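Local coordinates for protein serine-threonine phosphatase 2C (Toxoplasma gondii, PDB 2I44) that probably removes phosphate groups from serine and threonine side chains of other proteins, and binds calcium ions at its metal site, at residues V12-T17 with F22-F27; R39-P44 with N70-V75. One frame throughout, in Å; residues are numbered along the deposited sequence.

Contact 1 (V12-T17 with F22-F27); sequences VPLPPT and FDAAIF
Leu14 and Ile26 face each other as an antiparallel hydrogen-bonded pair, each backbone serving the other. Leu14 N donates to Ile26 O at 2.9 Å, and Ile26 N returns a bond to Leu14 O at 2.8 Å. The two side chains meet at a slant on one face of the sheet, with Leu14 CB 3.9 Å from Ile26 CG1. Leu14 holds CG anti to its amide nitrogen (chi1 176°), which carries CD2 back along strand 22-27 to the methyl of Ala24.

The second such pair is Thr17 with Ala24: Thr17 N reaches Ala24 O at 2.9 Å and Ala24 N reaches Thr17 O at the same separation. Between the two pairs Pro15 and Pro16 lie opposite Ala25 alone, a beta bulge. Neither proline has an N-H to offer. Pro15 O takes the hydroxyl of Thr17, OG1 to O 2.7 Å, from a position tilted out of the carbonyl plane. Leu14 O also receives a CA-H contact from Ala25 CA at 3.1 Å. Asp23 turns its carboxylate elsewhere, to salt bridges with Lys321 and Arg285, while the backbone of Ala25 bonds to Thr317 of the next strand.

Four backbone bonds thus tie the N-terminal segment to strand 22-29, and the threonine hydroxyl satisfies Pro15 O, the bulge carbonyl that takes no backbone N-H from strand 22-27.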
ATOM      1  N   VAL A  12      12.227   6.435   6.835  1.00 19.32           N
ATOM      2  CA  VAL A  12      12.050   7.634   7.648  1.00 19.58           C
ATOM      3  C   VAL A  12      11.558   8.747   6.747  1.00 19.15           C
ATOM      4  O   VAL A  12      11.697   8.658   5.532  1.00 20.79           O
ATOM      5  CB  VAL A  12      13.387   8.092   8.293  1.00 18.98           C
ATOM      6  CG1 VAL A  12      13.859   7.069   9.303  1.00 17.34           C
ATOM      7  CG2 VAL A  12      14.448   8.305   7.206  1.00 17.51           C
ATOM      8  N   PRO A  13      10.967   9.805   7.330  1.00 21.07           N
ATOM      9  CA  PRO A  13      10.469  10.930   6.531  1.00 21.11           C
ATOM     10  C   PRO A  13      11.540  11.375   5.540  1.00 23.69           C
ATOM     11  O   PRO A  13      12.715  11.477   5.884  1.00 23.68           O
ATOM     12  CB  PRO A  13      10.169  11.991   7.585  1.00 20.11           C
ATOM     13  CG  PRO A  13       9.692  11.162   8.739  1.00 19.46           C
ATOM     14  CD  PRO A  13      10.683  10.011   8.762  1.00 20.37           C
ATOM     15  N   LEU A  14      11.125  11.631   4.305  1.00 25.40           N
ATOM     16  CA  LEU A  14      12.045  12.032   3.252  1.00 26.42           C
ATOM     17  C   LEU A  14      11.662  13.366   2.618  1.00 27.49           C
ATOM     18  O   LEU A  14      10.667  13.456   1.907  1.00 26.15           O
ATOM     19  CB  LEU A  14      12.074  10.951   2.164  1.00 26.40           C
ATOM     20  CG  LEU A  14      12.897  11.152   0.884  1.00 26.83           C
ATOM     21  CD1 LEU A  14      14.383  11.030   1.188  1.00 26.16           C
ATOM     22  CD2 LEU A  14      12.492  10.106  -0.148  1.00 27.25           C
ATOM     23  N   PRO A  15      12.431  14.430   2.892  1.00 27.83           N
ATOM     24  CA  PRO A  15      12.070  15.707   2.270  1.00 27.76           C
ATOM     25  C   PRO A  15      12.307  15.576   0.763  1.00 26.38           C
ATOM     26  O   PRO A  15      12.894  14.594   0.311  1.00 24.24           O
ATOM     27  CB  PRO A  15      13.032  16.690   2.929  1.00 29.17           C
ATOM     28  CG  PRO A  15      13.196  16.110   4.306  1.00 31.30           C
ATOM     29  CD  PRO A  15      13.383  14.634   3.998  1.00 29.63           C
ATOM     30  N   PRO A  16      11.855  16.564  -0.029  1.00 27.11           N
ATOM     31  CA  PRO A  16      12.011  16.572  -1.490  1.00 26.70           C
ATOM     32  C   PRO A  16      13.396  16.109  -1.937  1.00 25.61           C
ATOM     33  O   PRO A  16      14.378  16.812  -1.736  1.00 26.06           O
ATOM     34  CB  PRO A  16      11.749  18.030  -1.846  1.00 27.73           C
ATOM     35  CG  PRO A  16      10.697  18.414  -0.844  1.00 27.26           C
ATOM     36  CD  PRO A  16      11.231  17.819   0.436  1.00 26.63           C
ATOM     37  N   THR A  17      13.463  14.935  -2.560  1.00 25.74           N
ATOM     38  CA  THR A  17      14.734  14.368  -3.019  1.00 25.76           C
ATOM     39  C   THR A  17      14.676  13.956  -4.495  1.00 26.65           C
ATOM     40  O   THR A  17      13.781  13.211  -4.908  1.00 25.57           O
ATOM     41  CB  THR A  17      15.109  13.138  -2.166  1.00 25.25           C
ATOM     42  OG1 THR A  17      15.134  13.510  -0.782  1.00 25.50           O
ATOM     43  CG2 THR A  17      16.472  12.598  -2.568  1.00 25.84           C
ATOM     44  N   PHE A  22      12.719  10.132 -11.055  1.00 23.19           N
ATOM     45  CA  PHE A  22      11.610  10.710 -10.298  1.00 23.32           C
ATOM     46  C   PHE A  22      12.080  11.474  -9.076  1.00 22.64           C
ATOM     47  O   PHE A  22      13.202  11.285  -8.610  1.00 24.04           O
ATOM     48  CB  PHE A  22      10.704   9.582  -9.816  1.00 20.75           C
ATOM     49  CG  PHE A  22      11.404   8.628  -8.889  1.00 21.45           C
ATOM     50  CD1 PHE A  22      11.427   8.855  -7.509  1.00 20.48           C
ATOM     51  CD2 PHE A  22      12.103   7.540  -9.400  1.00 20.12           C
ATOM     52  CE1 PHE A  22      12.139   8.012  -6.658  1.00 20.61           C
ATOM     53  CE2 PHE A  22      12.821   6.689  -8.554  1.00 21.31           C
ATOM     54  CZ  PHE A  22      12.838   6.926  -7.181  1.00 18.45           C
ATOM     55  N   ASP A  23      11.205  12.325  -8.548  1.00 22.85           N
ATOM     56  CA  ASP A  23      11.502  13.066  -7.329  1.00 22.87           C
ATOM     57  C   ASP A  23      10.523  12.508  -6.302  1.00 23.33           C
ATOM     58  O   ASP A  23       9.367  12.218  -6.629  1.00 22.69           O
ATOM     59  CB  ASP A  23      11.274  14.565  -7.521  1.00 26.57           C
ATOM     60  CG  ASP A  23      12.109  15.138  -8.646  1.00 30.66           C
ATOM     61  OD1 ASP A  23      13.252  14.666  -8.832  1.00 30.24           O
ATOM     62  OD2 ASP A  23      11.626  16.061  -9.342  1.00 34.21           O
ATOM     63  N   ALA A  24      10.975  12.334  -5.070  1.00 21.95           N
ATOM     64  CA  ALA A  24      10.097  11.778  -4.060  1.00 20.81           C
ATOM     65  C   ALA A  24      10.151  12.504  -2.737  1.00 21.19           C
ATOM     66  O   ALA A  24      11.139  13.158  -2.401  1.00 22.28           O
ATOM     67  CB  ALA A  24      10.416  10.305  -3.855  1.00 22.51           C
ATOM     68  N   ALA A  25       9.064  12.376  -1.989  1.00 19.18           N
ATOM     69  CA  ALA A  25       8.941  12.990  -0.679  1.00 19.06           C
ATOM     70  C   ALA A  25       8.055  12.077   0.150  1.00 19.37           C
ATOM     71  O   ALA A  25       7.153  11.430  -0.384  1.00 18.50           O
ATOM     72  CB  ALA A  25       8.308  14.367  -0.799  1.00 19.10           C
ATOM     73  N   ILE A  26       8.320  12.007   1.448  1.00 16.48           N
ATOM     74  CA  ILE A  26       7.522  11.163   2.325  1.00 17.07           C
ATOM     75  C   ILE A  26       7.338  11.891   3.639  1.00 18.07           C
ATOM     76  O   ILE A  26       8.306  12.376   4.217  1.00 19.60           O
ATOM     77  CB  ILE A  26       8.223   9.816   2.629  1.00 15.26           C
ATOM     78  CG1 ILE A  26       8.711   9.162   1.334  1.00 16.61           C
ATOM     79  CG2 ILE A  26       7.258   8.875   3.344  1.00 13.80           C
ATOM     80  CD1 ILE A  26       9.562   7.927   1.572  1.00 16.63           C
ATOM     81  N   PHE A  27       6.100  11.965   4.110  1.00 18.89           N
ATOM     82  CA  PHE A  27       5.808  12.624   5.374  1.00 18.41           C
ATOM     83  C   PHE A  27       4.741  11.835   6.116  1.00 18.39           C
ATOM     84  O   PHE A  27       3.822  11.295   5.508  1.00 15.75           O
ATOM     85  CB  PHE A  27       5.310  14.052   5.144  1.00 21.82           C
ATOM     86  CG  PHE A  27       5.319  14.899   6.388  1.00 24.11           C
ATOM     87  CD1 PHE A  27       6.497  15.503   6.823  1.00 25.72           C
ATOM     88  CD2 PHE A  27       4.162  15.064   7.145  1.00 24.77           C
ATOM     89  CE1 PHE A  27       6.526  16.265   7.998  1.00 25.73           C
ATOM     90  CE2 PHE A  27       4.178  15.826   8.323  1.00 26.12           C
ATOM     91  CZ  PHE A  27       5.363  16.425   8.747  1.00 26.73           C
TER

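Contact 2 (R39-P44 with N70-V75)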
ATOM      1  N   ARG A  39       3.466   2.776   8.427  1.00 14.98           N
ATOM      2  CA  ARG A  39       4.856   2.505   8.089  1.00 15.98           C
ATOM      3  C   ARG A  39       5.030   2.682   6.580  1.00 15.53           C
ATOM      4  O   ARG A  39       4.048   2.805   5.846  1.00 15.92           O
ATOM      5  CB  ARG A  39       5.245   1.086   8.520  1.00 15.33           C
ATOM      6  CG  ARG A  39       5.322   0.902  10.038  1.00 14.84           C
ATOM      7  CD  ARG A  39       6.450   1.740  10.644  1.00 15.51           C
ATOM      8  NE  ARG A  39       6.639   1.471  12.070  1.00 17.77           N
ATOM      9  CZ  ARG A  39       5.836   1.901  13.043  1.00 19.32           C
ATOM     10  NH1 ARG A  39       4.769   2.639  12.765  1.00 19.08           N
ATOM     11  NH2 ARG A  39       6.096   1.578  14.303  1.00 20.20           N
ATOM     12  N   PHE A  40       6.271   2.704   6.113  1.00 16.13           N
ATOM     13  CA  PHE A  40       6.514   2.879   4.689  1.00 16.79           C
ATOM     14  C   PHE A  40       7.919   2.444   4.299  1.00 17.29           C
ATOM     15  O   PHE A  40       8.814   2.331   5.141  1.00 15.00           O
ATOM     16  CB  PHE A  40       6.280   4.339   4.299  1.00 17.57           C
ATOM     17  CG  PHE A  40       7.083   5.321   5.105  1.00 20.96           C
ATOM     18  CD1 PHE A  40       8.437   5.510   4.850  1.00 20.55           C
ATOM     19  CD2 PHE A  40       6.483   6.069   6.112  1.00 20.98           C
ATOM     20  CE1 PHE A  40       9.180   6.429   5.579  1.00 20.66           C
ATOM     21  CE2 PHE A  40       7.222   6.994   6.849  1.00 23.21           C
ATOM     22  CZ  PHE A  40       8.572   7.173   6.582  1.00 21.37           C
ATOM     23  N   THR A  41       8.105   2.225   3.005  1.00 17.20           N
ATOM     24  CA  THR A  41       9.377   1.764   2.489  1.00 17.42           C
ATOM     25  C   THR A  41       9.609   2.332   1.101  1.00 19.76           C
ATOM     26  O   THR A  41       8.715   2.321   0.262  1.00 20.26           O
ATOM     27  CB  THR A  41       9.388   0.219   2.419  1.00 17.72           C
ATOM     28  OG1 THR A  41       9.254  -0.318   3.743  1.00 16.75           O
ATOM     29  CG2 THR A  41      10.678  -0.291   1.772  1.00 18.53           C
ATOM     30  N   LEU A  42      10.810   2.850   0.873  1.00 20.50           N
ATOM     31  CA  LEU A  42      11.163   3.392  -0.425  1.00 21.84           C
ATOM     32  C   LEU A  42      12.556   2.905  -0.805  1.00 22.61           C
ATOM     33  O   LEU A  42      13.521   3.140  -0.079  1.00 23.27           O
ATOM     34  CB  LEU A  42      11.127   4.930  -0.400  1.00 23.16           C
ATOM     35  CG  LEU A  42      11.242   5.647  -1.755  1.00 25.97           C
ATOM     36  CD1 LEU A  42      10.836   7.099  -1.611  1.00 27.80           C
ATOM     37  CD2 LEU A  42      12.652   5.547  -2.286  1.00 26.88           C
ATOM     38  N   CYS A  43      12.650   2.208  -1.933  1.00 22.18           N
ATOM     39  CA  CYS A  43      13.935   1.711  -2.423  1.00 23.23           C
ATOM     40  C   CYS A  43      14.257   2.463  -3.720  1.00 23.16           C
ATOM     41  O   CYS A  43      13.798   2.087  -4.794  1.00 22.05           O
ATOM     42  CB  CYS A  43      13.853   0.208  -2.686  1.00 24.76           C
ATOM     43  SG  CYS A  43      15.447  -0.565  -3.064  1.00 26.28           S
ATOM     44  N   PRO A  44      15.058   3.539  -3.630  1.00 24.31           N
ATOM     45  CA  PRO A  44      15.439   4.361  -4.786  1.00 25.84           C
ATOM     46  C   PRO A  44      16.092   3.636  -5.967  1.00 25.15           C
ATOM     47  O   PRO A  44      15.826   3.964  -7.125  1.00 25.21           O
ATOM     48  CB  PRO A  44      16.339   5.429  -4.165  1.00 27.00           C
ATOM     49  CG  PRO A  44      16.965   4.712  -3.026  1.00 26.19           C
ATOM     50  CD  PRO A  44      15.808   3.950  -2.431  1.00 24.88           C
ATOM     51  N   ASN A  70       7.104  -4.723  10.709  1.00 19.58           N
ATOM     52  CA  ASN A  70       7.885  -5.807  10.135  1.00 20.34           C
ATOM     53  C   ASN A  70       7.725  -6.001   8.631  1.00 21.32           C
ATOM     54  O   ASN A  70       8.722  -6.081   7.904  1.00 21.67           O
ATOM     55  CB  ASN A  70       7.559  -7.110  10.864  1.00 21.57           C
ATOM     56  CG  ASN A  70       8.182  -7.165  12.244  1.00 24.48           C
ATOM     57  OD1 ASN A  70       9.367  -7.455  12.383  1.00 24.79           O
ATOM     58  ND2 ASN A  70       7.391  -6.862  13.270  1.00 22.44           N
ATOM     59  N   VAL A  71       6.485  -6.073   8.156  1.00 19.11           N
ATOM     60  CA  VAL A  71       6.257  -6.290   6.731  1.00 18.32           C
ATOM     61  C   VAL A  71       7.033  -5.304   5.869  1.00 17.67           C
ATOM     62  O   VAL A  71       7.427  -5.632   4.751  1.00 18.60           O
ATOM     63  CB  VAL A  71       4.741  -6.217   6.371  1.00 19.26           C
ATOM     64  CG1 VAL A  71       4.334  -4.791   6.043  1.00 17.22           C
ATOM     65  CG2 VAL A  71       4.435  -7.160   5.212  1.00 19.02           C
ATOM     66  N   LYS A  72       7.278  -4.107   6.395  1.00 16.11           N
ATOM     67  CA  LYS A  72       7.995  -3.085   5.642  1.00 17.61           C
ATOM     68  C   LYS A  72       9.422  -3.493   5.287  1.00 17.55           C
ATOM     69  O   LYS A  72       9.976  -3.017   4.301  1.00 18.38           O
ATOM     70  CB  LYS A  72       8.047  -1.770   6.422  1.00 17.81           C
ATOM     71  CG  LYS A  72       9.219  -1.696   7.372  1.00 19.92           C
ATOM     72  CD  LYS A  72       9.242  -0.414   8.153  1.00 20.97           C
ATOM     73  CE  LYS A  72      10.444  -0.398   9.084  1.00 25.64           C
ATOM     74  NZ  LYS A  72      10.440   0.804   9.947  1.00 29.33           N
ATOM     75  N   ASP A  73      10.021  -4.357   6.102  1.00 19.28           N
ATOM     76  CA  ASP A  73      11.387  -4.808   5.865  1.00 21.00           C
ATOM     77  C   ASP A  73      11.406  -6.147   5.134  1.00 20.21           C
ATOM     78  O   ASP A  73      12.471  -6.666   4.805  1.00 18.89           O
ATOM     79  CB  ASP A  73      12.154  -4.949   7.193  1.00 21.44           C
ATOM     80  CG  ASP A  73      12.115  -3.680   8.045  1.00 22.62           C
ATOM     81  OD1 ASP A  73      12.469  -2.590   7.543  1.00 24.00           O
ATOM     82  OD2 ASP A  73      11.740  -3.780   9.230  1.00 23.73           O
ATOM     83  N   LEU A  74      10.229  -6.705   4.878  1.00 19.31           N
ATOM     84  CA  LEU A  74      10.146  -7.988   4.193  1.00 19.39           C
ATOM     85  C   LEU A  74       9.835  -7.904   2.703  1.00 18.89           C
ATOM     86  O   LEU A  74      10.214  -8.792   1.937  1.00 18.50           O
ATOM     87  CB  LEU A  74       9.086  -8.869   4.860  1.00 19.65           C
ATOM     88  CG  LEU A  74       9.254  -9.190   6.349  1.00 22.44           C
ATOM     89  CD1 LEU A  74       8.077 -10.054   6.817  1.00 19.85           C
ATOM     90  CD2 LEU A  74      10.577  -9.914   6.583  1.00 20.93           C
ATOM     91  N   VAL A  75       9.145  -6.847   2.287  1.00 19.72           N
ATOM     92  CA  VAL A  75       8.756  -6.702   0.889  1.00 19.84           C
ATOM     93  C   VAL A  75       9.868  -6.636  -0.152  1.00 18.52           C
ATOM     94  O   VAL A  75       9.805  -7.342  -1.155  1.00 17.95           O
ATOM     95  CB  VAL A  75       7.814  -5.480   0.686  1.00 21.10           C
ATOM     96  CG1 VAL A  75       6.473  -5.758   1.348  1.00 21.37           C
ATOM     97  CG2 VAL A  75       8.437  -4.224   1.269  1.00 21.15           C
TER
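Thr41 and Arg39, two residues apart on strand 39-43, both meet helix 70-75 at Lys72. The helix segment runs nearly parallel to the strand, their axes 18° apart and 7.8 Å from each other at closest approach. Ahead of Lys72, Asn70 turns to helix 98-130 and Val71 to Phe59 of strand 53-62. The carbonyl oxygen of Val71 receives both Leu74 N and Val75 N.

Lys72 makes the main contact. Its carbonyl oxygen accepts a bond from Thr41 OG1 at 2.8 Å, although the position of that hydroxyl is less certain. The same OG1 lies 3.3 Å from Lys72 CB, and Thr41 CG2 stands 3.8 Å from Lys72 O, so the threonine meets the lysine with both branches. Lys72 CG is wedged over the main chain, flanked by N and C (chi1 87°), and from there the extended chain passes Phe40 O, to which CD comes within 4.1 Å. The ammonium arrives at the edge of the Arg39 guanidinium, near its plane, with NZ 4.4 Å from Arg39 NE. Glu69 probably offsets these like charges: it forms a salt bridge with Arg39 NE and a long, weak ion pair with Lys72 NZ.

Val75 then directs its CB toward the strand and packs on Phe55 and Met116. This is the PP2C layering, in which helices pack against the outer faces of the two sheets of a beta sandwich, here helix 66-80 on the sheet that holds strand 38-43.

In the fold
The two contacts come in series along the chain, contact 1 closing before contact 2 opens, and their centres are about 14 Å apart. Strand 22-29 of contact 1 belongs to one antiparallel sheet and strand 38-43 of contact 2 to the other, so the chain passes from sheet to sheet of the PP2C sandwich between them. They touch inside it, where Ile26 CD1 lies 3.5 Å from Leu42 CD1; nearer the surface, Val12 N comes 3.3 Å from Phe40 CE1. Contact 1 adds to a sheet edge away from the calcium sites; contact 2 lays helix 66-80 outside, with the Arg39 side chain about 9 Å from a bound calcium ion.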